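Local atomic coordinates of CBS domain containing membrane protein (Sphaerobacter thermophilus, PDB entry 4ESY), a protein that is of unknown function but carries in this C-terminal part a pair of CBS domains, modules that in many relatives bind adenine nucleotides. Residues T30-D35 / P53-N58; Q113-A118 / H134-I139; D129-H134 / G149-R154. One frame throughout, in Å; residues are numbered along the deposited sequence. Where two conformers were deposited one is given.

In the fold
Contact 1 lies in the first CBS motif, contacts 2 and 3 in the second. All three are partly buried: Val31, Val54 and Val55, Ile139, and Met131 with Val151 lie inside, while Arg32, Gln57 and Val115 are exposed at the rims of contacts 1 and 2. Contact 1 joins two neighbouring parallel strands, mainly by backbone hydrogen bonds. Contacts 2 and 3, with centres about 6 Å apart, both reach the sheet 138-143/146-152 and share His134; neither has a hydrogen bond between its own segments. Contact 2 is branched aliphatic packing, whereas contact 3 sets one selenomethionine against a strand end. Pro53 of contact 1 packs on Ile150 of contact 3, linking the two motifs.

Contact 1 of 3, residues T30-D35 / P53-N58; sequences TVREDD and PVVDQN
The parallel strand pair of the first CBS motif is formed here by Val31 and Arg32 beside Val54 and Val55, with helix 37-46 making the crossover between the strands. Three backbone bonds fix the register: Val31 N gives to Pro53 O (3.1 Å), Val55 N to Val31 O (2.8 Å) and Glu33 N to Val55 O (3.0 Å). The first two are nearly straight, both 167° at the hydrogen; the third, at 145°, comes where the first strand has already entered a turn. That type I turn, Arg32 to Asp35, is pinned from within, since Asp35 OD2 takes the Arg32 N-H from above its carboxylate plane.

On the face carrying Val31 and Val54, their CG2 methyls meet at 4.0 Å. Val54 CG1, anti to its own backbone N (chi1 -175°), points the other way along the strand and rests 3.5 Å from Glu33 CA. Ile65 and Met111 continue this apolar cover. The opposite face carries Arg32 and Val55. Arg32 bends at chi2 and lies along the second segment: its CD is 3.4 Å from Asp56 O, and Gln57 O sits over one face of the guanidinium, offset toward the rim. Although Arg32 NH2 is 3.2 Å from Gln57 O, the angle is too poor for a hydrogen bond, so the approach is probably electrostatic. At the outer end a water lies between Glu33 OE2 and Gln57 N and appears to link them, though it sits unusually close to OE2, while Asp56 OD1 accepts from His60 N. With strand 61-64 pairing antiparallel to 53-55 on its other side, the geometry is that of the beta-alpha-beta-beta core of a CBS motif.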
loop_
_atom_site.group_PDB
_atom_site.type_symbol
_atom_site.label_atom_id
_atom_site.label_comp_id
_atom_site.label_asym_id
_atom_site.label_seq_id
_atom_site.Cartn_x
_atom_site.Cartn_y
_atom_site.Cartn_z
ATOM N N THR B 30 5.818 3.962 -16.561
ATOM C CA THR B 30 7.165 3.469 -16.370
ATOM C C THR B 30 8.131 4.647 -16.230
ATOM O O THR B 30 7.762 5.779 -16.561
ATOM C CB THR B 30 7.629 2.598 -17.553
ATOM O OG1 THR B 30 7.812 3.429 -18.706
ATOM C CG2 THR B 30 6.627 1.499 -17.855
ATOM N N VAL B 31 9.353 4.372 -15.746
ATOM C CA VAL B 31 10.434 5.341 -15.773
ATOM C C VAL B 31 11.650 4.712 -16.470
ATOM O O VAL B 31 11.755 3.470 -16.584
ATOM C CB VAL B 31 10.846 5.808 -14.311
ATOM C CG1 VAL B 31 9.656 6.489 -13.567
ATOM C CG2 VAL B 31 11.374 4.666 -13.514
ATOM N N ARG B 32 12.575 5.559 -16.930
ATOM C CA ARG B 32 13.760 5.082 -17.627
ATOM C C ARG B 32 14.864 4.905 -16.620
ATOM O O ARG B 32 14.965 5.659 -15.636
ATOM C CB ARG B 32 14.201 6.092 -18.703
ATOM C CG ARG B 32 13.214 6.235 -19.858
ATOM C CD ARG B 32 13.576 5.200 -20.925
ATOM N NE ARG B 32 12.766 5.302 -22.126
ATOM C CZ ARG B 32 13.047 6.066 -23.179
ATOM N NH1 ARG B 32 14.131 6.836 -23.207
ATOM N NH2 ARG B 32 12.210 6.065 -24.210
ATOM N N GLU B 33 15.729 3.931 -16.876
ATOM C CA GLU B 33 16.800 3.668 -15.936
ATOM C C GLU B 33 17.735 4.863 -15.786
ATOM O O GLU B 33 18.382 4.995 -14.765
ATOM C CB GLU B 33 17.586 2.415 -16.327
ATOM C CG GLU B 33 18.307 2.584 -17.624
ATOM C CD GLU B 33 19.016 1.282 -18.079
ATOM O OE1 GLU B 33 19.360 0.441 -17.215
ATOM O OE2 GLU B 33 19.231 1.117 -19.299
ATOM N N ASP B 34 17.802 5.720 -16.800
ATOM C CA ASP B 34 18.648 6.917 -16.740
ATOM C C ASP B 34 17.918 8.150 -16.185
ATOM O O ASP B 34 18.494 9.206 -16.147
ATOM C CB ASP B 34 19.159 7.323 -18.138
ATOM C CG ASP B 34 20.026 6.264 -18.814
ATOM O OD1 ASP B 34 20.432 5.269 -18.181
ATOM O OD2 ASP B 34 20.313 6.450 -20.019
ATOM N N ASP B 35 16.644 8.047 -15.812
ATOM C CA ASP B 35 15.941 9.200 -15.203
ATOM C C ASP B 35 16.536 9.501 -13.835
ATOM O O ASP B 35 16.815 8.579 -13.078
ATOM C CB ASP B 35 14.452 8.920 -15.005
ATOM C CG ASP B 35 13.644 8.946 -16.328
ATOM O OD1 ASP B 35 14.173 9.415 -17.390
ATOM O OD2 ASP B 35 12.485 8.456 -16.301
ATOM N N PRO B 53 7.665 0.121 -12.961
ATOM C CA PRO B 53 8.706 -0.592 -13.726
ATOM C C PRO B 53 9.752 0.409 -14.222
ATOM O O PRO B 53 9.398 1.551 -14.556
ATOM C CB PRO B 53 7.938 -1.184 -14.929
ATOM C CG PRO B 53 6.480 -1.054 -14.580
ATOM C CD PRO B 53 6.328 0.057 -13.593
ATOM N N VAL B 54 11.023 0.003 -14.186
ATOM C CA VAL B 54 12.114 0.738 -14.777
ATOM C C VAL B 54 12.446 0.060 -16.137
ATOM O O VAL B 54 12.609 -1.177 -16.199
ATOM C CB VAL B 54 13.331 0.685 -13.874
ATOM C CG1 VAL B 54 14.383 1.560 -14.461
ATOM C CG2 VAL B 54 12.901 1.168 -12.452
ATOM N N VAL B 55 12.455 0.839 -17.214
ATOM C CA VAL B 55 12.761 0.274 -18.538
ATOM C C VAL B 55 14.023 0.882 -19.159
ATOM O O VAL B 55 14.438 1.976 -18.772
ATOM C CB VAL B 55 11.600 0.449 -19.502
ATOM C CG1 VAL B 55 10.327 -0.238 -18.958
ATOM C CG2 VAL B 55 11.331 1.943 -19.775
ATOM N N ASP B 56 14.611 0.197 -20.135
ATOM C CA ASP B 56 15.704 0.804 -20.903
ATOM C C ASP B 56 15.202 1.751 -21.994
ATOM O O ASP B 56 13.971 1.985 -22.111
ATOM C CB ASP B 56 16.665 -0.243 -21.458
ATOM C CG ASP B 56 16.028 -1.148 -22.535
ATOM O OD1 ASP B 56 14.940 -0.879 -23.074
ATOM O OD2 ASP B 56 16.658 -2.155 -22.850
ATOM N N GLN B 57 16.115 2.329 -22.774
ATOM C CA GLN B 57 15.690 3.353 -23.726
ATOM C C GLN B 57 14.693 2.791 -24.724
ATOM O O GLN B 57 13.820 3.519 -25.192
ATOM C CB GLN B 57 16.860 4.056 -24.453
ATOM C CG GLN B 57 16.342 5.173 -25.388
ATOM C CD GLN B 57 17.422 6.084 -25.942
ATOM O OE1 GLN B 57 18.553 5.649 -26.202
ATOM N NE2 GLN B 57 17.077 7.356 -26.137
ATOM N N ASN B 58 14.784 1.496 -25.017
ATOM C CA ASN B 58 13.838 0.907 -25.967
ATOM C C ASN B 58 12.643 0.209 -25.313
ATOM O O ASN B 58 11.915 -0.517 -25.981
ATOM C CB ASN B 58 14.546 -0.071 -26.923
ATOM C CG ASN B 58 15.815 0.518 -27.496
ATOM O OD1 ASN B 58 16.916 0.136 -27.096
ATOM N ND2 ASN B 58 15.671 1.486 -28.407
HETATM O O HOH W 1 18.682 2.584 -21.296
#

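Contact 2 of 3, residues Q113-A118 / H134-I139; sequences QPVVTA and HGIHRI
Val116 and Ile139 make the tight part of this contact. Val116 CG1, placed between its backbone N and carbonyl carbon (chi1 85°), lies 3.7 Å from both Ile139 CG1 and Ile139 CD1, the two side chains slanting across each other. The other branch, Ile139 CG2, turns to the loop backbone, 3.7 Å from Val116 O and 3.8 Å from Ala118 N. Ile127 and Gln130 of helix 124-134 also touch Ile139, which is buried.

Toward solvent the packing thins. Exposed Val115 and partly exposed Ile136 reach toward each other tip to tip, Val115 CG2 to Ile136 CD1 at 3.9 Å, and that same CD1 is as far from Val116 CG1. No hydrogen bond crosses between the segments. An alanine at Ile139 would remove CG1, CG2 and CD1 and would probably leave a gap between Val116 CG1 and the Ala118 backbone.

Gly135, with positive phi, closes helix 124-134 in a Schellman motif and sends the chain into strand 138-143. Backbone bonds from Ala118 to Pro140 and Val142 put the loop beside that strand, an arrangement consistent with the beta-alpha-beta unit of the second CBS motif.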
loop_
_atom_site.group_PDB
_atom_site.type_symbol
_atom_site.label_atom_id
_atom_site.label_comp_id
_atom_site.label_asym_id
_atom_site.label_seq_id
_atom_site.Cartn_x
_atom_site.Cartn_y
_atom_site.Cartn_z
ATOM N N GLN B 113 16.023 -5.757 -8.888
ATOM C CA GLN B 113 15.719 -6.788 -9.852
ATOM C C GLN B 113 14.532 -7.588 -9.365
ATOM O O GLN B 113 14.453 -7.946 -8.189
ATOM C CB GLN B 113 16.938 -7.693 -10.007
ATOM C CG GLN B 113 18.031 -6.965 -10.697
ATOM C CD GLN B 113 17.482 -6.263 -11.915
ATOM O OE1 GLN B 113 16.967 -6.910 -12.829
ATOM N NE2 GLN B 113 17.562 -4.944 -11.930
ATOM N N PRO B 114 13.588 -7.865 -10.267
ATOM C CA PRO B 114 12.445 -8.699 -9.854
ATOM C C PRO B 114 12.839 -10.177 -9.913
ATOM O O PRO B 114 13.421 -10.624 -10.906
ATOM C CB PRO B 114 11.385 -8.387 -10.912
ATOM C CG PRO B 114 12.219 -8.070 -12.179
ATOM C CD PRO B 114 13.514 -7.435 -11.678
ATOM N N VAL B 115 12.552 -10.917 -8.848
ATOM C CA VAL B 115 12.882 -12.332 -8.827
ATOM C C VAL B 115 11.946 -13.086 -9.766
ATOM O O VAL B 115 12.350 -14.048 -10.419
ATOM C CB VAL B 115 12.829 -12.929 -7.398
ATOM C CG1 VAL B 115 14.026 -12.445 -6.573
ATOM C CG2 VAL B 115 11.520 -12.568 -6.705
ATOM N N VAL B 116 10.695 -12.641 -9.860
ATOM C CA VAL B 116 9.776 -13.304 -10.768
ATOM C C VAL B 116 8.941 -12.333 -11.577
ATOM O O VAL B 116 8.640 -11.217 -11.129
ATOM C CB VAL B 116 8.866 -14.308 -10.013
ATOM C CG1 VAL B 116 7.654 -13.608 -9.441
ATOM C CG2 VAL B 116 8.452 -15.443 -10.942
ATOM N N THR B 117 8.597 -12.728 -12.791
ATOM C CA THR B 117 7.647 -11.938 -13.556
ATOM C C THR B 117 6.431 -12.789 -13.968
ATOM O O THR B 117 6.489 -14.033 -13.986
ATOM C CB THR B 117 8.292 -11.308 -14.812
ATOM O OG1 THR B 117 8.553 -12.340 -15.770
ATOM C CG2 THR B 117 9.600 -10.601 -14.472
ATOM N N ALA B 118 5.335 -12.131 -14.318
ATOM C CA ALA B 118 4.163 -12.836 -14.840
ATOM C C ALA B 118 3.817 -12.371 -16.259
ATOM O O ALA B 118 4.293 -11.311 -16.713
ATOM C CB ALA B 118 2.970 -12.627 -13.905
ATOM N N HIS B 134 7.674 -17.029 -2.946
ATOM C CA HIS B 134 8.877 -16.231 -2.889
ATOM C C HIS B 134 8.754 -15.185 -1.806
ATOM O O HIS B 134 9.667 -14.393 -1.604
ATOM C CB HIS B 134 9.127 -15.548 -4.223
ATOM C CG HIS B 134 9.409 -16.500 -5.343
ATOM N ND1 HIS B 134 10.650 -17.065 -5.542
ATOM C CD2 HIS B 134 8.613 -16.978 -6.328
ATOM C CE1 HIS B 134 10.606 -17.853 -6.601
ATOM N NE2 HIS B 134 9.381 -17.820 -7.095
ATOM N N GLY B 135 7.615 -15.191 -1.119
ATOM C CA GLY B 135 7.322 -14.233 -0.060
ATOM C C GLY B 135 7.609 -12.797 -0.453
ATOM O O GLY B 135 8.274 -12.068 0.293
ATOM N N ILE B 136 7.127 -12.399 -1.632
ATOM C CA ILE B 136 7.377 -11.056 -2.137
ATOM C C ILE B 136 6.108 -10.241 -2.129
ATOM O O ILE B 136 5.037 -10.772 -1.884
ATOM C CB ILE B 136 7.984 -11.083 -3.549
ATOM C CG1 ILE B 136 7.094 -11.873 -4.503
ATOM C CG2 ILE B 136 9.373 -11.699 -3.499
ATOM C CD1 ILE B 136 7.767 -12.182 -5.813
ATOM N N HIS B 137 6.228 -8.943 -2.390
ATOM C CA HIS B 137 5.079 -8.043 -2.314
ATOM C C HIS B 137 4.633 -7.451 -3.650
ATOM O O HIS B 137 3.567 -6.802 -3.722
ATOM C CB HIS B 137 5.353 -6.910 -1.336
ATOM C CG HIS B 137 5.589 -7.376 0.069
ATOM N ND1 HIS B 137 4.561 -7.751 0.912
ATOM C CD2 HIS B 137 6.736 -7.548 0.768
ATOM C CE1 HIS B 137 5.066 -8.124 2.074
ATOM N NE2 HIS B 137 6.383 -8.006 2.014
ATOM N N ARG B 138 5.426 -7.672 -4.696
ATOM C CA ARG B 138 5.159 -7.047 -5.990
ATOM C C ARG B 138 5.661 -7.944 -7.091
ATOM O O ARG B 138 6.769 -8.439 -6.991
ATOM C CB ARG B 138 5.969 -5.762 -6.118
ATOM C CG ARG B 138 5.244 -4.514 -5.728
ATOM C CD ARG B 138 6.221 -3.346 -5.729
ATOM N NE ARG B 138 7.093 -3.364 -4.569
ATOM C CZ ARG B 138 6.822 -2.734 -3.429
ATOM N NH1 ARG B 138 5.695 -2.040 -3.305
ATOM N NH2 ARG B 138 7.679 -2.794 -2.418
ATOM N N ILE B 139 4.890 -8.091 -8.167
ATOM C CA ILE B 139 5.350 -8.851 -9.324
ATOM C C ILE B 139 4.980 -8.116 -10.592
ATOM O O ILE B 139 3.788 -7.870 -10.819
ATOM C CB ILE B 139 4.684 -10.242 -9.372
ATOM C CG1 ILE B 139 5.183 -11.095 -8.190
ATOM C CG2 ILE B 139 4.979 -10.949 -10.731
ATOM C CD1 ILE B 139 4.415 -12.417 -7.976
#

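Contact 3 of 3, residues D129-H134 / G149-R154; sequences DQMRRH and GIVTRR
Met131, present as selenomethionine, points from helix 124-134 at the end of strand 146-152, and its terminal methyl does most of the touching. The side chain leaves with CG anti to the carbonyl carbon and bends at chi2 (-74°), then runs on extended to CE, which comes up against the backbone where the strand turns into helix 153-157. CE lies 3.1 Å from Val151 O, a close approach, and 3.5 Å from Thr152 C; SE follows beside Arg153 N at 4.1 Å. The same methyl meets Val151 CG1 at 3.9 Å. Val151 O probably also accepts from Ile139 N, so the methyl sits beside a carbonyl already used in the sheet. Leu156 packs on both Met131 and Val151 and adds apolar cover.

Arg153 runs extended through chi2 and then turns at chi3 (-72°), which sets its guanidinium obliquely to the helix backbone. Arg153 NH2 stands 3.8 Å from Met131 O, too far for a bond; it is instead hydrogen-bonded to Ile136 O, just beyond the helix end. The Thr152 side chain, directed away from Met131, caps a backbone N early in helix 153-157, and its own N-H goes to Asp155 OD2, a capping box.

On the helix itself Arg132 NH1 pairs with Asp129 OD1 at 2.9 Å, though Arg132 is poorly ordered; Asp129 OD2 also bridges to Arg16 of helix 2-17. With no hydrogen bond between the two segments, helix and strand end are joined mainly by van der Waals contact of one buried selenomethionine, its methyl set against a carbonyl oxygen; the polar link near the joint is the Arg153 bond to Ile136 O, while the cap orders the start of helix 153-157.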
loop_
_atom_site.group_PDB
_atom_site.type_symbol
_atom_site.label_atom_id
_atom_site.label_comp_id
_atom_site.label_asym_id
_atom_site.label_seq_id
_atom_site.Cartn_x
_atom_site.Cartn_y
_atom_site.Cartn_z
ATOM N N ASP B 129 0.162 -17.684 -5.895
ATOM C CA ASP B 129 1.088 -18.719 -5.493
ATOM C C ASP B 129 2.527 -18.259 -5.556
ATOM O O ASP B 129 3.314 -18.580 -4.678
ATOM C CB ASP B 129 0.875 -19.959 -6.355
ATOM C CG ASP B 129 -0.449 -20.643 -6.050
ATOM O OD1 ASP B 129 -1.082 -20.250 -5.030
ATOM O OD2 ASP B 129 -0.853 -21.554 -6.820
ATOM N N GLN B 130 2.853 -17.502 -6.604
ATOM C CA GLN B 130 4.168 -16.893 -6.755
ATOM C C GLN B 130 4.483 -15.979 -5.570
ATOM O O GLN B 130 5.578 -16.032 -5.015
ATOM C CB GLN B 130 4.253 -16.097 -8.072
ATOM C CG GLN B 130 4.517 -16.940 -9.331
ATOM C CD GLN B 130 4.604 -16.090 -10.598
ATOM O OE1 GLN B 130 3.878 -15.110 -10.751
ATOM N NE2 GLN B 130 5.486 -16.472 -11.511
HETATM N N MSE B 131 3.514 -15.144 -5.195
HETATM C CA MSE B 131 3.684 -14.176 -4.085
HETATM C C MSE B 131 4.184 -14.878 -2.834
HETATM O O MSE B 131 5.277 -14.604 -2.357
HETATM C CB MSE B 131 2.377 -13.470 -3.705
HETATM C CG MSE B 131 1.973 -12.305 -4.556
HETATM SE SE MSE B 131 2.886 -10.576 -4.422
HETATM C CE MSE B 131 1.938 -9.800 -5.935
ATOM N N ARG B 132 3.370 -15.793 -2.326
ATOM C CA ARG B 132 3.677 -16.532 -1.107
ATOM C C ARG B 132 4.977 -17.331 -1.196
ATOM O O ARG B 132 5.783 -17.296 -0.269
ATOM C CB ARG B 132 2.535 -17.487 -0.746
ATOM C CG ARG B 132 1.139 -16.952 -0.990
ATOM C CD ARG B 132 0.098 -17.976 -0.530
ATOM N NE ARG B 132 -1.056 -18.063 -1.426
ATOM C CZ ARG B 132 -1.462 -19.190 -2.004
ATOM N NH1 ARG B 132 -2.520 -19.182 -2.812
ATOM N NH2 ARG B 132 -0.805 -20.325 -1.769
ATOM N N ARG B 133 5.163 -18.060 -2.297
ATOM C CA ARG B 133 6.307 -18.961 -2.455
ATOM C C ARG B 133 7.633 -18.231 -2.396
ATOM O O ARG B 133 8.603 -18.746 -1.854
ATOM C CB ARG B 133 6.209 -19.747 -3.758
ATOM C CG ARG B 133 7.450 -20.539 -4.140
ATOM C CD ARG B 133 7.136 -21.545 -5.256
ATOM N NE ARG B 133 6.314 -20.939 -6.309
ATOM C CZ ARG B 133 5.030 -21.228 -6.543
ATOM N NH1 ARG B 133 4.399 -22.144 -5.806
ATOM N NH2 ARG B 133 4.376 -20.604 -7.523
ATOM N N HIS B 134 7.674 -17.029 -2.946
ATOM C CA HIS B 134 8.877 -16.231 -2.889
ATOM C C HIS B 134 8.754 -15.185 -1.806
ATOM O O HIS B 134 9.667 -14.393 -1.604
ATOM C CB HIS B 134 9.127 -15.548 -4.223
ATOM C CG HIS B 134 9.409 -16.500 -5.343
ATOM N ND1 HIS B 134 10.650 -17.065 -5.542
ATOM C CD2 HIS B 134 8.613 -16.978 -6.328
ATOM C CE1 HIS B 134 10.606 -17.853 -6.601
ATOM N NE2 HIS B 134 9.381 -17.820 -7.095
ATOM N N GLY B 149 2.110 -3.944 -16.311
ATOM C CA GLY B 149 1.581 -3.680 -14.989
ATOM C C GLY B 149 2.488 -4.173 -13.888
ATOM O O GLY B 149 3.491 -4.827 -14.163
ATOM N N ILE B 150 2.129 -3.847 -12.645
ATOM C CA ILE B 150 2.746 -4.441 -11.461
ATOM C C ILE B 150 1.609 -4.887 -10.559
ATOM O O ILE B 150 0.700 -4.117 -10.284
ATOM C CB ILE B 150 3.654 -3.473 -10.678
ATOM C CG1 ILE B 150 4.964 -3.212 -11.410
ATOM C CG2 ILE B 150 4.028 -4.089 -9.306
ATOM C CD1 ILE B 150 5.820 -2.089 -10.768
ATOM N N VAL B 151 1.630 -6.145 -10.151
ATOM C CA VAL B 151 0.575 -6.657 -9.291
ATOM C C VAL B 151 1.151 -6.691 -7.874
ATOM O O VAL B 151 2.266 -7.183 -7.653
ATOM C CB VAL B 151 0.126 -8.059 -9.733
ATOM C CG1 VAL B 151 -0.735 -8.747 -8.629
ATOM C CG2 VAL B 151 -0.621 -7.968 -11.058
ATOM N N THR B 152 0.439 -6.090 -6.933
ATOM C CA THR B 152 0.913 -6.071 -5.552
ATOM C C THR B 152 0.109 -7.034 -4.675
ATOM O O THR B 152 -0.964 -7.500 -5.048
ATOM C CB THR B 152 0.769 -4.676 -4.941
ATOM O OG1 THR B 152 -0.624 -4.339 -4.923
ATOM C CG2 THR B 152 1.516 -3.652 -5.799
ATOM N N ARG B 153 0.621 -7.273 -3.479
ATOM C CA ARG B 153 -0.078 -8.077 -2.491
ATOM C C ARG B 153 -1.425 -7.407 -2.165
ATOM O O ARG B 153 -2.428 -8.081 -2.097
ATOM C CB ARG B 153 0.808 -8.275 -1.256
ATOM C CG ARG B 153 0.291 -9.257 -0.238
ATOM C CD ARG B 153 1.322 -9.477 0.876
ATOM N NE ARG B 153 2.477 -10.262 0.417
ATOM C CZ ARG B 153 2.628 -11.573 0.630
ATOM N NH1 ARG B 153 1.699 -12.250 1.308
ATOM N NH2 ARG B 153 3.711 -12.209 0.187
ATOM N N ARG B 154 -1.449 -6.080 -2.022
ATOM C CA ARG B 154 -2.713 -5.379 -1.788
ATOM C C ARG B 154 -3.780 -5.642 -2.862
ATOM O O ARG B 154 -4.952 -5.852 -2.524
ATOM C CB ARG B 154 -2.512 -3.860 -1.642
ATOM C CG ARG B 154 -3.866 -3.108 -1.689
ATOM C CD ARG B 154 -3.773 -1.579 -1.486
ATOM N NE ARG B 154 -5.100 -0.950 -1.496
ATOM C CZ ARG B 154 -5.294 0.372 -1.558
ATOM N NH1 ARG B 154 -4.239 1.194 -1.641
ATOM N NH2 ARG B 154 -6.533 0.881 -1.561
#